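Long-range contacts in Ras-associated and pleckstrin homology domains-containing protein 1 (Homo sapiens, PDB 4GN1), which mediates localized membrane signals, is implicated in regulating lamellipodial dynamics, and targets EVL and VASP to the leading edge of the cell: residues A[3-8]-A[19-24]; A[136-141]-A[151-156]; A[160-165]-A[175-180]. All blocks are in the same frame, centred on the assembly; numbering follows the deposited sequence.

Contact 1. Residues A[3-8]-A[19-24]; sequences VKKLVI and TMMVDE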
loop_
_atom_site.group_PDB
_atom_site.type_symbol
_atom_site.label_atom_id
_atom_site.label_comp_id
_atom_site.label_asym_id
_atom_site.label_seq_id
_atom_site.Cartn_x
_atom_site.Cartn_y
_atom_site.Cartn_z
ATOM N N VAL A 3 -29.969 5.378 -3.534
ATOM C CA VAL A 3 -28.478 5.191 -3.590
ATOM C C VAL A 3 -27.900 5.374 -4.992
ATOM O O VAL A 3 -28.207 4.605 -5.901
ATOM C CB VAL A 3 -28.028 3.832 -3.010
ATOM C CG1 VAL A 3 -27.793 3.957 -1.506
ATOM C CG2 VAL A 3 -29.033 2.729 -3.331
ATOM N N LYS A 4 -27.051 6.388 -5.141
ATOM C CA LYS A 4 -26.523 6.794 -6.443
ATOM C C LYS A 4 -25.692 5.709 -7.131
ATOM O O LYS A 4 -24.873 5.022 -6.502
ATOM C CB LYS A 4 -25.668 8.053 -6.311
ATOM C CG LYS A 4 -26.343 9.243 -5.646
ATOM C CD LYS A 4 -25.362 9.898 -4.672
ATOM C CE LYS A 4 -25.211 11.398 -4.886
ATOM N NZ LYS A 4 -23.815 11.806 -4.551
ATOM N N LYS A 5 -25.916 5.600 -8.438
ATOM C CA LYS A 5 -25.202 4.686 -9.316
ATOM C C LYS A 5 -24.066 5.410 -10.022
ATOM O O LYS A 5 -24.160 6.611 -10.303
ATOM C CB LYS A 5 -26.161 4.155 -10.376
ATOM C CG LYS A 5 -27.477 3.614 -9.843
ATOM C CD LYS A 5 -27.273 2.247 -9.215
ATOM C CE LYS A 5 -28.310 1.957 -8.151
ATOM N NZ LYS A 5 -27.973 0.613 -7.621
ATOM N N LEU A 6 -22.997 4.680 -10.326
ATOM C CA LEU A 6 -21.913 5.213 -11.168
ATOM C C LEU A 6 -21.289 4.139 -12.057
ATOM O O LEU A 6 -20.919 3.068 -11.581
ATOM C CB LEU A 6 -20.824 5.889 -10.322
ATOM C CG LEU A 6 -19.551 6.339 -11.059
ATOM C CD1 LEU A 6 -19.697 7.685 -11.756
ATOM C CD2 LEU A 6 -18.400 6.405 -10.069
ATOM N N VAL A 7 -21.169 4.450 -13.347
ATOM C CA VAL A 7 -20.450 3.619 -14.297
ATOM C C VAL A 7 -18.969 3.996 -14.326
ATOM O O VAL A 7 -18.607 5.109 -14.677
ATOM C CB VAL A 7 -21.065 3.680 -15.708
ATOM C CG1 VAL A 7 -20.503 2.560 -16.574
ATOM C CG2 VAL A 7 -22.586 3.550 -15.644
ATOM N N ILE A 8 -18.124 3.058 -13.900
ATOM C CA ILE A 8 -16.677 3.215 -13.959
ATOM C C ILE A 8 -16.109 2.479 -15.172
ATOM O O ILE A 8 -16.747 1.580 -15.716
ATOM C CB ILE A 8 -15.998 2.699 -12.668
ATOM C CG1 ILE A 8 -16.237 1.198 -12.492
ATOM C CG2 ILE A 8 -16.542 3.455 -11.471
ATOM C CD1 ILE A 8 -15.380 0.556 -11.430
ATOM N N THR A 19 -16.671 -1.270 -18.999
ATOM C CA THR A 19 -17.412 -0.448 -18.046
ATOM C C THR A 19 -18.224 -1.331 -17.139
ATOM O O THR A 19 -18.509 -2.464 -17.470
ATOM C CB THR A 19 -18.354 0.558 -18.715
ATOM O OG1 THR A 19 -19.238 -0.141 -19.605
ATOM C CG2 THR A 19 -17.560 1.617 -19.449
ATOM N N MET A 20 -18.593 -0.802 -15.986
ATOM C CA MET A 20 -19.484 -1.519 -15.109
ATOM C C MET A 20 -20.067 -0.555 -14.107
ATOM O O MET A 20 -19.411 0.415 -13.705
ATOM C CB MET A 20 -18.745 -2.667 -14.410
ATOM C CG MET A 20 -17.812 -2.263 -13.284
ATOM S SD MET A 20 -17.636 -3.605 -12.098
ATOM C CE MET A 20 -18.918 -4.790 -12.583
ATOM N N MET A 21 -21.302 -0.807 -13.714
ATOM C CA MET A 21 -21.964 0.059 -12.765
ATOM C C MET A 21 -21.608 -0.305 -11.318
ATOM O O MET A 21 -21.631 -1.459 -10.941
ATOM C CB MET A 21 -23.477 0.016 -12.992
ATOM C CG MET A 21 -24.241 1.080 -12.225
ATOM S SD MET A 21 -26.010 0.948 -12.501
ATOM C CE MET A 21 -26.385 -0.594 -11.642
ATOM N N VAL A 22 -21.279 0.698 -10.517
ATOM C CA VAL A 22 -21.081 0.534 -9.073
ATOM C C VAL A 22 -22.062 1.482 -8.372
ATOM O O VAL A 22 -22.619 2.357 -9.012
ATOM C CB VAL A 22 -19.630 0.863 -8.655
ATOM C CG1 VAL A 22 -18.643 -0.032 -9.394
ATOM C CG2 VAL A 22 -19.310 2.336 -8.915
ATOM N N ASP A 23 -22.312 1.299 -7.080
ATOM C CA ASP A 23 -23.112 2.259 -6.353
ATOM C C ASP A 23 -22.348 2.806 -5.142
ATOM O O ASP A 23 -21.305 2.270 -4.758
ATOM C CB ASP A 23 -24.468 1.663 -5.947
ATOM C CG ASP A 23 -24.362 0.666 -4.799
ATOM O OD1 ASP A 23 -23.626 0.906 -3.819
ATOM O OD2 ASP A 23 -25.026 -0.376 -4.873
ATOM N N GLU A 24 -22.891 3.859 -4.532
ATOM C CA GLU A 24 -22.142 4.621 -3.538
ATOM C C GLU A 24 -21.955 3.859 -2.224
ATOM O O GLU A 24 -21.227 4.295 -1.358
ATOM C CB GLU A 24 -22.780 5.992 -3.293
ATOM C CG GLU A 24 -24.081 5.915 -2.513
ATOM C CD GLU A 24 -24.740 7.265 -2.337
ATOM O OE1 GLU A 24 -24.041 8.213 -1.903
ATOM O OE2 GLU A 24 -25.949 7.379 -2.631
#
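Ile8 and Val22 meet across two antiparallel strands, on the face that carries Leu6, Ile8, Met20 and Val22. CD1 of Ile8 lies 3.9 Å from CG1 of Val22, and the two side chains cross at about a right angle. Ile8 carries CG1 between its backbone N and carbonyl carbon (chi1 63°). This sets CG1 alongside Met20, 3.9 Å from Met20 CG, with both side chains pointing the same way. On the other face Met21 folds against Lys5. Its SD comes to 3.8 Å from Lys5 CD, so the thioether packs on the aliphatic part of the lysine. The Lys5 amine comes near Asp23, but NZ stays 4.1 Å from OD2, too far for a salt bridge. The main polar partner of that aspartate is the backbone N of Arg25.

Strands 5-11 and 17-23, to which these residues belong, form the first beta hairpin of the Ras-associating domain, which has the ubiquitin-like fold. Leu6 and Val22 are a hydrogen-bonded pair joined both ways. The bond from Val22 N to Leu6 O is 2.6 Å long and almost straight at N-H. Ile8 and Met20 form a second such pair. Past the strands, Glu24 turns back on Lys4. Its OE2 accepts from Lys4 N at 2.9 Å, and the donor stands 39° out of the carboxylate plane. Glu24 N in turn donates to Lys4 O, so backbone and side chain of one residue grip both polar backbone atoms of Lys4. The methylene CD of Lys4 rests 3.3 Å from the same OE2, while its amine stays beyond salt-bridge range.

Further out, two helices cover the Ile8 face. Helix 28-39 touches Met20 and Val22 through Asn34, Leu35 and Val31. Helix 68-72 reaches Leu6, Ile8 and Val22 through Leu68, Val69 and Leu72.

Contact 2. Residues A[136-141]-A[151-156]; sequences GVLWLK and RYFLLR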
loop_
_atom_site.group_PDB
_atom_site.type_symbol
_atom_site.label_atom_id
_atom_site.label_comp_id
_atom_site.label_asym_id
_atom_site.label_seq_id
_atom_site.Cartn_x
_atom_site.Cartn_y
_atom_site.Cartn_z
ATOM N N GLY A 136 15.408 0.760 9.596
ATOM C CA GLY A 136 16.404 0.580 8.554
ATOM C C GLY A 136 16.719 1.909 7.929
ATOM O O GLY A 136 15.997 2.888 8.152
ATOM N N VAL A 137 17.812 1.956 7.174
ATOM C CA VAL A 137 18.152 3.154 6.433
ATOM C C VAL A 137 17.382 3.094 5.120
ATOM O O VAL A 137 17.051 2.006 4.631
ATOM C CB VAL A 137 19.689 3.333 6.280
ATOM C CG1 VAL A 137 20.029 4.519 5.390
ATOM C CG2 VAL A 137 20.332 3.556 7.647
ATOM N N LEU A 138 17.014 4.268 4.606
ATOM C CA LEU A 138 16.247 4.400 3.361
ATOM C C LEU A 138 16.598 5.729 2.720
ATOM O O LEU A 138 17.102 6.630 3.391
ATOM C CB LEU A 138 14.743 4.356 3.640
ATOM C CG LEU A 138 14.078 3.054 4.096
ATOM C CD1 LEU A 138 12.632 3.299 4.490
ATOM C CD2 LEU A 138 14.126 2.021 2.991
ATOM N N TRP A 139 16.343 5.851 1.426
ATOM C CA TRP A 139 16.528 7.130 0.727
ATOM C C TRP A 139 15.281 8.001 0.764
ATOM O O TRP A 139 14.163 7.517 0.513
ATOM C CB TRP A 139 16.915 6.920 -0.736
ATOM C CG TRP A 139 18.081 6.010 -1.026
ATOM C CD1 TRP A 139 18.060 4.622 -1.203
ATOM C CD2 TRP A 139 19.476 6.407 -1.269
ATOM N NE1 TRP A 139 19.318 4.146 -1.506
ATOM C CE2 TRP A 139 20.213 5.161 -1.565
ATOM C CE3 TRP A 139 20.167 7.623 -1.269
ATOM C CZ2 TRP A 139 21.579 5.158 -1.830
ATOM C CZ3 TRP A 139 21.550 7.611 -1.544
ATOM C CH2 TRP A 139 22.240 6.406 -1.819
ATOM N N LEU A 140 15.479 9.290 1.045
ATOM C CA LEU A 140 14.409 10.276 1.041
ATOM C C LEU A 140 14.685 11.343 -0.005
ATOM O O LEU A 140 15.628 12.109 0.134
ATOM C CB LEU A 140 14.291 10.956 2.409
ATOM C CG LEU A 140 13.301 12.124 2.545
ATOM C CD1 LEU A 140 11.867 11.645 2.362
ATOM C CD2 LEU A 140 13.448 12.838 3.886
ATOM N N LYS A 141 13.851 11.407 -1.034
ATOM C CA LYS A 141 13.906 12.512 -1.986
ATOM C C LYS A 141 13.808 13.919 -1.316
ATOM O O LYS A 141 12.996 14.148 -0.414
ATOM C CB LYS A 141 12.836 12.344 -3.077
ATOM C CG LYS A 141 13.047 13.246 -4.284
ATOM C CD LYS A 141 12.025 13.058 -5.405
ATOM C CE LYS A 141 10.880 14.076 -5.340
ATOM N NZ LYS A 141 11.340 15.493 -5.477
ATOM N N ARG A 151 18.569 8.347 5.094
ATOM C CA ARG A 151 18.204 8.651 6.481
ATOM C C ARG A 151 17.730 7.350 7.123
ATOM O O ARG A 151 17.216 6.470 6.431
ATOM C CB ARG A 151 17.060 9.683 6.589
ATOM C CG ARG A 151 17.179 10.990 5.813
ATOM C CD ARG A 151 18.108 12.000 6.476
ATOM N NE ARG A 151 18.102 13.309 5.803
ATOM C CZ ARG A 151 19.107 14.194 5.832
ATOM N NH1 ARG A 151 20.228 13.920 6.484
ATOM N NH2 ARG A 151 18.992 15.354 5.194
ATOM N N TYR A 152 17.891 7.244 8.442
ATOM C CA TYR A 152 17.392 6.106 9.224
ATOM C C TYR A 152 15.928 6.286 9.638
ATOM O O TYR A 152 15.540 7.356 10.133
ATOM C CB TYR A 152 18.250 5.909 10.477
ATOM C CG TYR A 152 17.757 4.812 11.411
ATOM C CD1 TYR A 152 18.104 3.470 11.191
ATOM C CD2 TYR A 152 16.955 5.120 12.525
ATOM C CE1 TYR A 152 17.669 2.468 12.041
ATOM C CE2 TYR A 152 16.516 4.122 13.385
ATOM C CZ TYR A 152 16.877 2.799 13.134
ATOM O OH TYR A 152 16.448 1.805 13.986
ATOM N N PHE A 153 15.141 5.221 9.479
ATOM C CA PHE A 153 13.677 5.272 9.685
ATOM C C PHE A 153 13.177 4.262 10.688
ATOM O O PHE A 153 13.740 3.170 10.827
ATOM C CB PHE A 153 12.921 5.041 8.375
ATOM C CG PHE A 153 12.869 6.242 7.494
ATOM C CD1 PHE A 153 13.834 6.439 6.507
ATOM C CD2 PHE A 153 11.865 7.183 7.646
ATOM C CE1 PHE A 153 13.792 7.554 5.680
ATOM C CE2 PHE A 153 11.814 8.305 6.832
ATOM C CZ PHE A 153 12.779 8.495 5.845
ATOM N N LEU A 154 12.083 4.633 11.350
ATOM C CA LEU A 154 11.508 3.840 12.416
ATOM C C LEU A 154 9.982 3.945 12.425
ATOM O O LEU A 154 9.411 5.031 12.635
ATOM C CB LEU A 154 12.108 4.258 13.764
ATOM C CG LEU A 154 11.863 3.277 14.906
ATOM C CD1 LEU A 154 13.113 3.106 15.763
ATOM C CD2 LEU A 154 10.672 3.739 15.736
ATOM N N LEU A 155 9.339 2.798 12.206
ATOM C CA LEU A 155 7.887 2.695 12.230
ATOM C C LEU A 155 7.385 2.330 13.628
ATOM O O LEU A 155 7.710 1.259 14.159
ATOM C CB LEU A 155 7.401 1.666 11.206
ATOM C CG LEU A 155 5.898 1.352 11.167
ATOM C CD1 LEU A 155 5.109 2.451 10.449
ATOM C CD2 LEU A 155 5.646 -0.019 10.551
ATOM N N ARG A 156 6.618 3.255 14.210
ATOM C CA ARG A 156 5.826 3.052 15.429
ATOM C C ARG A 156 4.348 3.006 15.043
ATOM O O ARG A 156 3.969 3.514 13.987
ATOM C CB ARG A 156 6.020 4.222 16.389
ATOM C CG ARG A 156 7.395 4.344 17.009
ATOM C CD ARG A 156 7.381 5.342 18.153
ATOM N NE ARG A 156 8.714 5.531 18.736
ATOM C CZ ARG A 156 9.493 6.600 18.542
ATOM N NH1 ARG A 156 9.099 7.610 17.771
ATOM N NH2 ARG A 156 10.684 6.666 19.135
#
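Phe153 leaves its strand with CB 3.8 Å from Gly136 O. Its CG is anti to the carbonyl carbon (chi1 -79°), which carries the ring along the neighbouring strand toward Leu138. At CD1 the ring meets Leu138 CB at 3.7 Å and Leu138 CD1 slightly farther off. The two side chains cross at about a right angle. The next atom, CE1, is still close to Leu138 CB. At the tip, CZ lies 4.5 Å from Leu140 CB, which sits at the ring edge near its plane.

These strands, 136-141 and 151-156, belong to the first beta hairpin of the pleckstrin homology domain, the start of the bent antiparallel barrel of the PH fold. Gly136 with Phe153 and Leu138 with Arg151 are hydrogen-bonded pairs, each joined in both directions. The bond from Arg151 N to Leu138 O is 2.8 Å long. Val137 and Tyr152 form the non-hydrogen-bonded pair between them, with their CA atoms 4.1 Å apart. On the face away from Phe153, Val137 CG2 meets the edge of the Tyr152 ring at CD1, 4.2 Å away. Tyr152 CE1 also comes within 3.7 Å of Gly136 N. The segment axes make an angle of 117°, which reflects strong coiling and bending; pairing goes on, with Leu140 bonded to Lys149.

Trp231 of helix 225-240, the C-terminal helix that caps the barrel in PH domains, packs on Leu138, Phe153 and Leu155. Leu220 of strand 218-221 touches both Phe153 and Leu140. Arg151 reaches out of the pair, and its NH1 is hydrogen-bonded to Gly166 O.

Contact 3. Residues A[160-165]-A[175-180]; sequences IYYVPK and VCFLQL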
loop_
_atom_site.group_PDB
_atom_site.type_symbol
_atom_site.label_atom_id
_atom_site.label_comp_id
_atom_site.label_asym_id
_atom_site.label_seq_id
_atom_site.Cartn_x
_atom_site.Cartn_y
_atom_site.Cartn_z
ATOM N N ILE A 160 5.426 7.232 11.090
ATOM C CA ILE A 160 6.808 7.054 10.720
ATOM C C ILE A 160 7.586 8.181 11.354
ATOM O O ILE A 160 7.095 9.307 11.426
ATOM C CB ILE A 160 6.989 7.080 9.192
ATOM C CG1 ILE A 160 6.055 6.049 8.537
ATOM C CG2 ILE A 160 8.443 6.850 8.805
ATOM C CD1 ILE A 160 6.173 5.937 7.028
ATOM N N TYR A 161 8.791 7.842 11.820
ATOM C CA TYR A 161 9.760 8.762 12.411
ATOM C C TYR A 161 11.091 8.612 11.714
ATOM O O TYR A 161 11.343 7.599 11.056
ATOM C CB TYR A 161 9.971 8.446 13.887
ATOM C CG TYR A 161 8.758 8.713 14.701
ATOM C CD1 TYR A 161 8.635 9.890 15.435
ATOM C CD2 TYR A 161 7.716 7.800 14.725
ATOM C CE1 TYR A 161 7.499 10.142 16.179
ATOM C CE2 TYR A 161 6.578 8.044 15.457
ATOM C CZ TYR A 161 6.480 9.207 16.177
ATOM O OH TYR A 161 5.335 9.416 16.888
ATOM N N TYR A 162 11.953 9.612 11.885
ATOM C CA TYR A 162 13.266 9.599 11.273
ATOM C C TYR A 162 14.182 10.578 11.955
ATOM O O TYR A 162 13.755 11.395 12.760
ATOM C CB TYR A 162 13.186 9.898 9.765
ATOM C CG TYR A 162 13.100 11.372 9.370
ATOM C CD1 TYR A 162 13.833 11.859 8.291
ATOM C CD2 TYR A 162 12.284 12.273 10.069
ATOM C CE1 TYR A 162 13.759 13.191 7.916
ATOM C CE2 TYR A 162 12.204 13.605 9.698
ATOM C CZ TYR A 162 12.941 14.055 8.622
ATOM O OH TYR A 162 12.856 15.367 8.249
ATOM N N VAL A 163 15.457 10.467 11.623
ATOM C CA VAL A 163 16.485 11.340 12.131
ATOM C C VAL A 163 16.876 12.222 10.952
ATOM O O VAL A 163 17.364 11.714 9.940
ATOM C CB VAL A 163 17.689 10.520 12.620
ATOM C CG1 VAL A 163 18.686 11.414 13.336
ATOM C CG2 VAL A 163 17.213 9.394 13.531
ATOM N N PRO A 164 16.615 13.536 11.052
ATOM C CA PRO A 164 17.017 14.458 9.988
ATOM C C PRO A 164 18.535 14.730 9.915
ATOM O O PRO A 164 19.011 15.216 8.887
ATOM C CB PRO A 164 16.245 15.738 10.326
ATOM C CG PRO A 164 16.032 15.669 11.799
ATOM C CD PRO A 164 15.830 14.212 12.102
ATOM N N LYS A 165 19.279 14.410 10.976
ATOM C CA LYS A 165 20.730 14.657 11.032
ATOM C C LYS A 165 21.506 13.391 10.631
ATOM O O LYS A 165 21.445 12.382 11.343
ATOM C CB LYS A 165 21.131 15.072 12.464
ATOM C CG LYS A 165 22.223 16.142 12.622
ATOM C CD LYS A 165 23.519 15.887 11.844
ATOM C CE LYS A 165 24.314 14.685 12.341
ATOM N NZ LYS A 165 24.929 14.939 13.669
ATOM N N VAL A 175 12.360 12.384 15.117
ATOM C CA VAL A 175 11.232 13.346 15.050
ATOM C C VAL A 175 10.137 12.798 14.128
ATOM O O VAL A 175 10.405 11.937 13.285
ATOM C CB VAL A 175 11.656 14.795 14.609
ATOM C CG1 VAL A 175 12.784 15.340 15.478
ATOM C CG2 VAL A 175 12.035 14.874 13.126
ATOM N N CYS A 176 8.904 13.282 14.283
ATOM C CA CYS A 176 7.824 12.835 13.405
ATOM C C CYS A 176 8.219 13.099 11.957
ATOM O O CYS A 176 8.626 14.215 11.607
ATOM C CB CYS A 176 6.489 13.516 13.729
ATOM S SG CYS A 176 5.120 12.975 12.660
ATOM N N PHE A 177 8.140 12.048 11.143
ATOM C CA PHE A 177 8.313 12.144 9.708
ATOM C C PHE A 177 6.938 12.206 9.067
ATOM O O PHE A 177 6.702 13.062 8.225
ATOM C CB PHE A 177 9.150 10.976 9.141
ATOM C CG PHE A 177 9.169 10.913 7.634
ATOM C CD1 PHE A 177 9.990 11.756 6.897
ATOM C CD2 PHE A 177 8.359 10.002 6.950
ATOM C CE1 PHE A 177 10.005 11.695 5.515
ATOM C CE2 PHE A 177 8.356 9.938 5.563
ATOM C CZ PHE A 177 9.175 10.792 4.841
ATOM N N LEU A 178 6.034 11.308 9.460
ATOM C CA LEU A 178 4.683 11.321 8.919
ATOM C C LEU A 178 3.711 10.462 9.731
ATOM O O LEU A 178 3.934 9.244 9.881
ATOM C CB LEU A 178 4.713 10.819 7.482
ATOM C CG LEU A 178 3.644 11.201 6.462
ATOM C CD1 LEU A 178 3.573 12.715 6.230
ATOM C CD2 LEU A 178 3.988 10.503 5.166
ATOM N N GLN A 179 2.647 11.101 10.250
ATOM C CA GLN A 179 1.482 10.405 10.822
ATOM C C GLN A 179 0.656 9.743 9.708
ATOM O O GLN A 179 0.448 10.343 8.653
ATOM C CB GLN A 179 0.630 11.364 11.677
ATOM C CG GLN A 179 1.380 11.867 12.908
ATOM C CD GLN A 179 0.501 12.289 14.085
ATOM O OE1 GLN A 179 -0.726 12.050 14.123
ATOM N NE2 GLN A 179 1.139 12.929 15.074
ATOM N N LEU A 180 0.198 8.510 9.939
ATOM C CA LEU A 180 -0.397 7.679 8.878
ATOM C C LEU A 180 -1.933 7.795 8.699
ATOM O O LEU A 180 -2.510 7.348 7.691
ATOM C CB LEU A 180 0.023 6.210 9.072
ATOM C CG LEU A 180 1.511 5.891 8.830
ATOM C CD1 LEU A 180 1.817 4.423 9.146
ATOM C CD2 LEU A 180 1.970 6.263 7.409
#
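The Tyr162 ring has Phe177 CD1 over the centre of one face, 3.8 Å above the plane. Pro164 N lies over the opposite face, and Val175 O is in plane at the edge. The Phe177 ring turns its edge to Tyr162 in a T-shaped stack, with centroids 5.1 Å apart and planes at 65°. Phe177 holds CG anti to its backbone N (chi1 171°), which lays its ring between Tyr162 and Ile160, whose CG2 is 3.7 Å from Phe177 CD2. Cys176 SG stands over the Tyr161 ring, 5.5 Å from its centroid, a long sulfur-aromatic contact.

Strands 160-162 and 175-178 are neighbouring antiparallel strands of the pleckstrin homology domain, and a classic beta bulge interrupts their pairing. Phe177 and Leu178 both stand opposite Ile160. Ile160 O takes two bonds, from Phe177 N at 2.9 Å and from Leu178 N at 3.0 Å. Both donors approach from the same face of the carbonyl plane. Beyond the bulge, Tyr162 and Val175 are joined by bonds in both directions.

Tyr161, which ABL1 can phosphorylate, is unmodified here, and its OH is hydrogen-bonded to Ser158 OG. Ile235 of helix 225-240 packs on Ile160 and Leu180.

Overall arrangement
The three contacts follow one another along the chain. Contact 1 lies in the Ras-associating domain; contacts 2 and 3 share the pleckstrin homology domain. The centres of contacts 1 and 2 are about 40 Å apart, and those of contacts 1 and 3 about 39 Å, on opposite sides of the chain's centre. Contacts 2 and 3 are only 8 Å apart between centres. They touch because strands 148-156 and 159-162 are sheet neighbours: Leu154 O probably accepts a hydrogen bond from Tyr161 N. Phe153 and Phe177 stack edge-to-face, and helix 225-240 packs against both contacts. The two domains of this fragment together are the part through which the protein interacts with RAC1.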